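PDB 5AY6: flagellar hook protein FlgE from Caulobacter crescentus CB15, which probably builds the flagellar hook, the universal joint that passes motor torque to the filament, and is represented here by a fragment holding its D2 and third domains. Local coordinates for residues A[38-48]-A[114-122]; A[83-92]-A[128-139]. All coordinates share one frame; numbering follows the deposited sequence.

Overall arrangement
Both contacts lie in the range of the FlgE third domain and reach the same antiparallel sheet; the centres of interaction 1 and interaction 2 are about 22 Å apart, and the nearest atoms of interactions 1 and 2 about 6 Å. Interaction 1 joins the hairpin of strands 24-39 and 45-53 to the short strand 120-122. Interaction 2 joins the turn between strands 76-86 and 92-99 to the loop leading into helix 137-140. Each is partly buried and pairs apolar packing with an aspartate that accepts backbone N-H groups. In interaction 1 it shapes its own hairpin while Ser41 bonds across to Thr120; in interaction 2 two aspartates bond across the contact, beside a buried tyrosine.

Interaction 1 of 2, residues A[38-48]-A[114-122]; sequences VVDSATNSHNY and INAAGTTVN
Asp40 and Ser41, entering the type I turn of the 38-48 hairpin, lie against Thr120 and Val121, and Ser41 N donates to Thr120 O (2.9 Å). The return bond is nearly straight: Thr120 N gives its hydrogen to Ser41 OG at 2.9 Å and 172°. That hydroxyl sits between the backbone N and carbonyl carbon of Ser41 (chi1 55°), which turns it to the facing strand. Beside this pair of bonds, Thr119 CG2 rests on the carboxylate carbon, Asp40 CG, at 3.5 Å. Asp40 OD1 takes Ala42 N and Asn44 N from opposite faces of its plane, the first closing an Asx turn. Asp40 OD2 receives His46 NE2 at 2.6 Å, in the plane of the imidazole but tilted from that of the carboxylate, while His46 ND1 bonds to Glu73. Tyr48 OH sits over the centre of one face of the His46 ring, and Ile114 CD1 packs 3.5 Å from Tyr48 OH. Val121 CG1 packs on Asp40 CB. With three hydrogen bonds gripping a buried carboxylate, and His46 held between two acids, the imidazole is probably inclined to be protonated, which would offset the carboxylate's charge beside Ile114 and Thr119.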
loop_
_atom_site.group_PDB
_atom_site.type_symbol
_atom_site.label_atom_id
_atom_site.label_comp_id
_atom_site.label_asym_id
_atom_site.label_seq_id
_atom_site.Cartn_x
_atom_site.Cartn_y
_atom_site.Cartn_z
ATOM N N VAL A 38 -25.097 15.864 9.882
ATOM C CA VAL A 38 -24.919 16.229 8.486
ATOM C C VAL A 38 -26.271 16.201 7.786
ATOM O O VAL A 38 -26.884 15.140 7.649
ATOM C CB VAL A 38 -23.941 15.276 7.772
ATOM C CG1 VAL A 38 -23.846 15.619 6.294
ATOM C CG2 VAL A 38 -22.573 15.326 8.436
ATOM N N VAL A 39 -26.738 17.368 7.354
ATOM C CA VAL A 39 -28.032 17.481 6.685
ATOM C C VAL A 39 -27.898 17.234 5.186
ATOM O O VAL A 39 -27.058 17.850 4.526
ATOM C CB VAL A 39 -28.658 18.868 6.918
ATOM C CG1 VAL A 39 -29.987 18.986 6.184
ATOM C CG2 VAL A 39 -28.840 19.116 8.407
ATOM N N ASP A 40 -28.713 16.326 4.650
ATOM C CA ASP A 40 -28.672 16.040 3.219
ATOM C C ASP A 40 -29.638 16.945 2.465
ATOM O O ASP A 40 -30.379 17.717 3.072
ATOM C CB ASP A 40 -28.971 14.557 2.927
ATOM C CG ASP A 40 -30.358 14.107 3.391
ATOM O OD1 ASP A 40 -31.317 14.907 3.378
ATOM O OD2 ASP A 40 -30.493 12.919 3.756
ATOM N N SER A 41 -29.637 16.832 1.141
ATOM C CA SER A 41 -30.437 17.714 0.298
ATOM C C SER A 41 -31.942 17.500 0.486
ATOM O O SER A 41 -32.747 18.296 0.004
ATOM C CB SER A 41 -30.055 17.526 -1.174
ATOM O OG SER A 41 -30.162 16.167 -1.571
ATOM N N ALA A 42 -32.314 16.435 1.190
ATOM C CA ALA A 42 -33.716 16.165 1.505
ATOM C C ALA A 42 -34.047 16.557 2.947
ATOM O O ALA A 42 -35.036 16.086 3.513
ATOM C CB ALA A 42 -34.042 14.697 1.272
ATOM N N THR A 43 -33.199 17.414 3.520
ATOM C CA THR A 43 -33.337 17.954 4.881
ATOM C C THR A 43 -33.227 16.903 5.992
ATOM O O THR A 43 -33.530 17.189 7.149
ATOM C CB THR A 43 -34.677 18.715 5.069
ATOM O OG1 THR A 43 -35.762 17.781 5.165
ATOM C CG2 THR A 43 -34.923 19.675 3.916
ATOM N N ASN A 44 -32.781 15.700 5.649
ATOM C CA ASN A 44 -32.576 14.661 6.652
ATOM C C ASN A 44 -31.169 14.728 7.236
ATOM O O ASN A 44 -30.200 14.925 6.501
ATOM C CB ASN A 44 -32.834 13.280 6.051
ATOM C CG ASN A 44 -34.258 13.121 5.555
ATOM O OD1 ASN A 44 -35.200 13.623 6.169
ATOM N ND2 ASN A 44 -34.421 12.428 4.433
ATOM N N SER A 45 -31.059 14.570 8.554
ATOM C CA SER A 45 -29.763 14.648 9.226
ATOM C C SER A 45 -29.173 13.263 9.472
ATOM O O SER A 45 -29.902 12.301 9.713
ATOM C CB SER A 45 -29.885 15.388 10.558
ATOM O OG SER A 45 -30.220 14.480 11.593
ATOM N N HIS A 46 -27.848 13.173 9.420
ATOM C CA HIS A 46 -27.155 11.909 9.643
ATOM C C HIS A 46 -25.935 12.078 10.540
ATOM O O HIS A 46 -25.398 13.175 10.681
ATOM C CB HIS A 46 -26.696 11.291 8.318
ATOM C CG HIS A 46 -27.731 11.305 7.236
ATOM N ND1 HIS A 46 -28.435 10.188 6.870
ATOM C CD2 HIS A 46 -28.157 12.309 6.425
ATOM C CE1 HIS A 46 -29.267 10.493 5.882
ATOM N NE2 HIS A 46 -29.114 11.773 5.600
ATOM N N ASN A 47 -25.503 10.973 11.136
ATOM C CA ASN A 47 -24.166 10.878 11.700
ATOM C C ASN A 47 -23.358 9.931 10.824
ATOM O O ASN A 47 -23.800 8.817 10.529
ATOM C CB ASN A 47 -24.198 10.382 13.145
ATOM C CG ASN A 47 -24.943 11.322 14.073
ATOM O OD1 ASN A 47 -25.023 12.525 13.829
ATOM N ND2 ASN A 47 -25.495 10.772 15.146
ATOM N N TYR A 48 -22.185 10.377 10.396
ATOM C CA TYR A 48 -21.373 9.595 9.471
ATOM C C TYR A 48 -19.994 9.281 10.028
ATOM O O TYR A 48 -19.414 10.077 10.763
ATOM C CB TYR A 48 -21.203 10.334 8.138
ATOM C CG TYR A 48 -22.425 10.375 7.254
ATOM C CD1 TYR A 48 -22.991 9.206 6.761
ATOM C CD2 TYR A 48 -22.991 11.586 6.876
ATOM C CE1 TYR A 48 -24.098 9.240 5.939
ATOM C CE2 TYR A 48 -24.096 11.631 6.054
ATOM C CZ TYR A 48 -24.646 10.455 5.589
ATOM O OH TYR A 48 -25.749 10.495 4.770
ATOM N N ILE A 114 -25.843 10.019 -1.784
ATOM C CA ILE A 114 -25.874 9.019 -0.720
ATOM C C ILE A 114 -26.917 7.936 -0.999
ATOM O O ILE A 114 -27.027 6.964 -0.250
ATOM C CB ILE A 114 -26.156 9.654 0.660
ATOM C CG1 ILE A 114 -27.510 10.369 0.660
ATOM C CG2 ILE A 114 -25.034 10.612 1.042
ATOM C CD1 ILE A 114 -27.863 11.009 1.990
ATOM N N ASN A 115 -27.682 8.108 -2.072
ATOM C CA ASN A 115 -28.578 7.056 -2.551
ATOM C C ASN A 115 -28.849 7.206 -4.050
ATOM O O ASN A 115 -28.522 8.234 -4.644
ATOM C CB ASN A 115 -29.895 7.048 -1.758
ATOM C CG ASN A 115 -30.655 8.358 -1.848
ATOM O OD1 ASN A 115 -30.769 8.959 -2.915
ATOM N ND2 ASN A 115 -31.197 8.803 -0.717
ATOM N N ALA A 116 -29.444 6.182 -4.656
ATOM C CA ALA A 116 -29.689 6.184 -6.098
ATOM C C ALA A 116 -30.732 7.227 -6.485
ATOM O O ALA A 116 -30.791 7.664 -7.636
ATOM C CB ALA A 116 -30.124 4.803 -6.565
ATOM N N ALA A 117 -31.551 7.628 -5.519
ATOM C CA ALA A 117 -32.571 8.638 -5.757
ATOM C C ALA A 117 -31.930 10.001 -6.023
ATOM O O ALA A 117 -32.553 10.888 -6.607
ATOM C CB ALA A 117 -33.524 8.715 -4.581
ATOM N N GLY A 118 -30.685 10.165 -5.588
ATOM C CA GLY A 118 -29.929 11.361 -5.910
ATOM C C GLY A 118 -29.786 12.368 -4.787
ATOM O O GLY A 118 -29.341 13.498 -5.004
ATOM N N THR A 119 -30.171 11.966 -3.583
ATOM C CA THR A 119 -29.965 12.795 -2.403
ATOM C C THR A 119 -28.467 12.965 -2.163
ATOM O O THR A 119 -27.696 12.012 -2.302
ATOM C CB THR A 119 -30.634 12.177 -1.157
ATOM O OG1 THR A 119 -32.028 11.960 -1.414
ATOM C CG2 THR A 119 -30.490 13.094 0.040
ATOM N N THR A 120 -28.048 14.178 -1.815
ATOM C CA THR A 120 -26.626 14.450 -1.636
ATOM C C THR A 120 -26.303 15.005 -0.255
ATOM O O THR A 120 -27.184 15.487 0.454
ATOM C CB THR A 120 -26.097 15.452 -2.699
ATOM O OG1 THR A 120 -26.796 16.702 -2.588
ATOM C CG2 THR A 120 -26.266 14.893 -4.104
ATOM N N VAL A 121 -25.030 14.913 0.122
ATOM C CA VAL A 121 -24.505 15.668 1.253
ATOM C C VAL A 121 -23.305 16.471 0.776
ATOM O O VAL A 121 -22.706 16.157 -0.260
ATOM C CB VAL A 121 -24.096 14.759 2.440
ATOM C CG1 VAL A 121 -25.297 13.974 2.956
ATOM C CG2 VAL A 121 -22.973 13.819 2.031
ATOM N N ASN A 122 -22.959 17.514 1.521
ATOM C CA ASN A 122 -21.816 18.342 1.164
ATOM C C ASN A 122 -20.502 17.732 1.633
ATOM O O ASN A 122 -20.367 17.349 2.798
ATOM C CB ASN A 122 -21.985 19.750 1.740
ATOM C CG ASN A 122 -23.165 20.486 1.133
ATOM O OD1 ASN A 122 -23.562 20.212 -0.002
ATOM N ND2 ASN A 122 -23.734 21.417 1.885
HETATM O O HOH W 1 -24.335 18.040 4.003
#

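Interaction 2 of 2, residues A[83-92]-A[128-139]; sequences VAYDAATNEL and IVNASGADDAEV
Tyr85 reaches across to the 128-139 loop, where Tyr85 OH donates to Ile128 O (2.8 Å), on a lone pair of that carbonyl and near the plane of the ring. One face of the ring is covered by Asp136 CB, a CH-pi contact 3.7 Å from the Tyr85 centroid and 15° off the normal, while Asp135 CB lies at the edge by CE2. Ile128 CG2 packs between the phenolic oxygen and Val83 CG1. Replacing Tyr85 by an alanine is likely to leave Ile128 O without this donor and open a gap beneath Asp136 CB.

Both aspartates turn their carboxylates to the 86-92 turn. Asp135 OD2 uses its anti lone pair to accept Leu92 N, at 2.8 Å and 174°; Asp135 OD1 accepts Asn130 N, which bridges the bulge from Asn130 to Asp135. Asp136 CG lies between its backbone N and carbonyl carbon (chi1 69°), carrying the carboxylate to Asn90 while CB stays over the ring; Asn90 ND2 meets Asp136 OD2 on the syn side at 2.9 Å, and a water joins this oxygen to Asp86 O. Leu92 CD2 closes on Val129 CG2 at 3.6 Å.

Farther out, Asp86 OD2 shapes the turn by accepting Ala88 N and Thr89 N from opposite faces. Tyr67 from the adjacent strand 64-73 and Tyr52 from strand 45-53 beyond it also touch Tyr85. The arrangement is that of a loop packed over the end of a beta hairpin: an Asx turn shapes the connection, and aspartates just before helix 137-140 fasten the loop to the antiparallel sheet.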
loop_
_atom_site.group_PDB
_atom_site.type_symbol
_atom_site.label_atom_id
_atom_site.label_comp_id
_atom_site.label_asym_id
_atom_site.label_seq_id
_atom_site.Cartn_x
_atom_site.Cartn_y
_atom_site.Cartn_z
ATOM N N VAL A 83 -10.463 10.439 -3.787
ATOM C CA VAL A 83 -10.236 11.879 -3.841
ATOM C C VAL A 83 -8.788 12.156 -4.218
ATOM O O VAL A 83 -7.901 11.342 -3.967
ATOM C CB VAL A 83 -10.558 12.576 -2.503
ATOM C CG1 VAL A 83 -12.048 12.551 -2.244
ATOM C CG2 VAL A 83 -9.801 11.919 -1.356
ATOM N N ALA A 84 -8.562 13.301 -4.848
ATOM C CA ALA A 84 -7.223 13.699 -5.240
ATOM C C ALA A 84 -7.002 15.140 -4.818
ATOM O O ALA A 84 -7.770 16.022 -5.197
ATOM C CB ALA A 84 -7.024 13.536 -6.741
ATOM N N TYR A 85 -5.967 15.371 -4.017
ATOM C CA TYR A 85 -5.629 16.719 -3.587
ATOM C C TYR A 85 -4.354 17.195 -4.276
ATOM O O TYR A 85 -3.431 16.411 -4.497
ATOM C CB TYR A 85 -5.447 16.780 -2.071
ATOM C CG TYR A 85 -6.666 16.380 -1.273
ATOM C CD1 TYR A 85 -6.818 15.084 -0.812
ATOM C CD2 TYR A 85 -7.653 17.306 -0.965
ATOM C CE1 TYR A 85 -7.923 14.716 -0.072
ATOM C CE2 TYR A 85 -8.761 16.951 -0.227
ATOM C CZ TYR A 85 -8.892 15.653 0.216
ATOM O OH TYR A 85 -9.995 15.289 0.951
ATOM N N ASP A 86 -4.310 18.481 -4.612
ATOM C CA ASP A 86 -3.120 19.078 -5.212
ATOM C C ASP A 86 -1.948 18.923 -4.250
ATOM O O ASP A 86 -2.059 19.260 -3.074
ATOM C CB ASP A 86 -3.364 20.551 -5.539
ATOM C CG ASP A 86 -2.255 21.158 -6.373
ATOM O OD1 ASP A 86 -2.463 21.346 -7.590
ATOM O OD2 ASP A 86 -1.178 21.449 -5.814
ATOM N N ALA A 87 -0.833 18.395 -4.747
ATOM C CA ALA A 87 0.298 18.068 -3.882
ATOM C C ALA A 87 1.013 19.314 -3.368
ATOM O O ALA A 87 1.709 19.265 -2.353
ATOM C CB ALA A 87 1.275 17.168 -4.616
ATOM N N ALA A 88 0.837 20.430 -4.066
ATOM C CA ALA A 88 1.488 21.674 -3.683
ATOM C C ALA A 88 0.555 22.573 -2.880
ATOM O O ALA A 88 0.964 23.163 -1.878
ATOM C CB ALA A 88 1.997 22.411 -4.921
ATOM N N THR A 89 -0.704 22.662 -3.308
ATOM C CA THR A 89 -1.635 23.633 -2.735
ATOM C C THR A 89 -2.633 23.036 -1.740
ATOM O O THR A 89 -3.331 23.780 -1.052
ATOM C CB THR A 89 -2.445 24.340 -3.833
ATOM O OG1 THR A 89 -3.455 23.449 -4.319
ATOM C CG2 THR A 89 -1.539 24.766 -4.983
ATOM N N ASN A 90 -2.706 21.704 -1.701
ATOM C CA ASN A 90 -3.563 20.949 -0.776
ATOM C C ASN A 90 -5.068 21.095 -1.030
ATOM O O ASN A 90 -5.886 20.655 -0.219
ATOM C CB ASN A 90 -3.244 21.338 0.671
ATOM C CG ASN A 90 -1.760 21.260 0.976
ATOM O OD1 ASN A 90 -1.070 22.277 1.010
ATOM N ND2 ASN A 90 -1.257 20.046 1.180
ATOM N N GLU A 91 -5.432 21.694 -2.161
ATOM C CA GLU A 91 -6.836 21.831 -2.541
ATOM C C GLU A 91 -7.372 20.544 -3.148
ATOM O O GLU A 91 -6.629 19.803 -3.793
ATOM C CB GLU A 91 -7.025 22.958 -3.556
ATOM C CG GLU A 91 -6.456 24.298 -3.160
ATOM C CD GLU A 91 -6.424 25.258 -4.333
ATOM O OE1 GLU A 91 -5.525 25.117 -5.194
ATOM O OE2 GLU A 91 -7.302 26.143 -4.403
ATOM N N LEU A 92 -8.666 20.291 -2.964
ATOM C CA LEU A 92 -9.316 19.181 -3.653
ATOM C C LEU A 92 -9.307 19.441 -5.155
ATOM O O LEU A 92 -9.659 20.532 -5.606
ATOM C CB LEU A 92 -10.750 18.984 -3.157
ATOM C CG LEU A 92 -11.464 17.775 -3.769
ATOM C CD1 LEU A 92 -10.837 16.480 -3.277
ATOM C CD2 LEU A 92 -12.956 17.795 -3.475
ATOM N N ILE A 128 -14.021 16.381 3.850
ATOM C CA ILE A 128 -13.249 16.050 2.658
ATOM C C ILE A 128 -12.790 17.346 1.998
ATOM O O ILE A 128 -11.736 17.402 1.362
ATOM C CB ILE A 128 -14.079 15.187 1.685
ATOM C CG1 ILE A 128 -14.349 13.817 2.313
ATOM C CG2 ILE A 128 -13.363 15.004 0.352
ATOM C CD1 ILE A 128 -15.636 13.172 1.850
ATOM N N VAL A 129 -13.597 18.385 2.175
ATOM C CA VAL A 129 -13.250 19.740 1.772
ATOM C C VAL A 129 -13.220 20.589 3.039
ATOM O O VAL A 129 -13.992 20.342 3.962
ATOM C CB VAL A 129 -14.260 20.296 0.738
ATOM C CG1 VAL A 129 -14.261 21.815 0.717
ATOM C CG2 VAL A 129 -13.955 19.739 -0.644
ATOM N N ASN A 130 -12.316 21.561 3.103
ATOM C CA ASN A 130 -12.159 22.376 4.304
ATOM C C ASN A 130 -12.416 23.851 4.022
ATOM O O ASN A 130 -11.768 24.454 3.169
ATOM C CB ASN A 130 -10.756 22.181 4.888
ATOM C CG ASN A 130 -10.590 22.814 6.257
ATOM O OD1 ASN A 130 -11.540 23.346 6.832
ATOM N ND2 ASN A 130 -9.376 22.749 6.791
ATOM N N ALA A 131 -13.368 24.431 4.743
ATOM C CA ALA A 131 -13.735 25.826 4.543
ATOM C C ALA A 131 -12.791 26.762 5.292
ATOM O O ALA A 131 -12.652 27.932 4.937
ATOM C CB ALA A 131 -15.171 26.058 4.985
ATOM N N SER A 132 -12.136 26.239 6.322
ATOM C CA SER A 132 -11.281 27.059 7.172
ATOM C C SER A 132 -9.825 26.601 7.139
ATOM O O SER A 132 -9.115 26.700 8.143
ATOM C CB SER A 132 -11.799 27.039 8.611
ATOM O OG SER A 132 -13.141 27.487 8.673
ATOM N N GLY A 133 -9.381 26.100 5.990
ATOM C CA GLY A 133 -8.025 25.600 5.864
ATOM C C GLY A 133 -7.795 24.705 4.659
ATOM O O GLY A 133 -8.555 24.740 3.686
ATOM N N ALA A 134 -6.730 23.910 4.723
ATOM C CA ALA A 134 -6.388 23.002 3.632
ATOM C C ALA A 134 -7.410 21.882 3.539
ATOM O O ALA A 134 -7.762 21.273 4.551
ATOM C CB ALA A 134 -4.997 22.434 3.830
ATOM N N ASP A 135 -7.888 21.612 2.328
ATOM C CA ASP A 135 -8.878 20.561 2.122
ATOM C C ASP A 135 -8.392 19.210 2.650
ATOM O O ASP A 135 -9.176 18.424 3.180
ATOM C CB ASP A 135 -9.235 20.441 0.638
ATOM C CG ASP A 135 -10.003 21.636 0.121
ATOM O OD1 ASP A 135 -10.541 22.406 0.942
ATOM O OD2 ASP A 135 -10.069 21.803 -1.116
ATOM N N ASP A 136 -7.092 18.952 2.526
ATOM C CA ASP A 136 -6.550 17.641 2.868
ATOM C C ASP A 136 -6.112 17.533 4.331
ATOM O O ASP A 136 -5.449 16.570 4.716
ATOM C CB ASP A 136 -5.377 17.291 1.933
ATOM C CG ASP A 136 -4.144 18.155 2.163
ATOM O OD1 ASP A 136 -4.201 19.116 2.963
ATOM O OD2 ASP A 136 -3.104 17.872 1.525
ATOM N N ALA A 137 -6.495 18.510 5.146
ATOM C CA ALA A 137 -6.063 18.550 6.539
ATOM C C ALA A 137 -6.446 17.292 7.319
ATOM O O ALA A 137 -5.642 16.756 8.076
ATOM C CB ALA A 137 -6.633 19.774 7.230
ATOM N N GLU A 138 -7.672 16.819 7.135
ATOM C CA GLU A 138 -8.150 15.715 7.959
ATOM C C GLU A 138 -7.538 14.380 7.547
ATOM O O GLU A 138 -7.279 13.527 8.399
ATOM C CB GLU A 138 -9.678 15.657 7.924
ATOM C CG GLU A 138 -10.303 16.904 8.542
ATOM C CD GLU A 138 -11.748 16.721 8.961
ATOM O OE1 GLU A 138 -12.319 15.638 8.714
ATOM O OE2 GLU A 138 -12.315 17.667 9.545
ATOM N N VAL A 139 -7.279 14.199 6.255
ATOM C CA VAL A 139 -6.624 12.980 5.804
ATOM C C VAL A 139 -5.127 13.032 6.119
ATOM O O VAL A 139 -4.528 12.013 6.464
ATOM C CB VAL A 139 -6.846 12.720 4.290
ATOM C CG1 VAL A 139 -6.309 13.864 3.433
ATOM C CG2 VAL A 139 -6.208 11.398 3.880
HETATM O O HOH W 2 -2.384 17.059 -1.055
#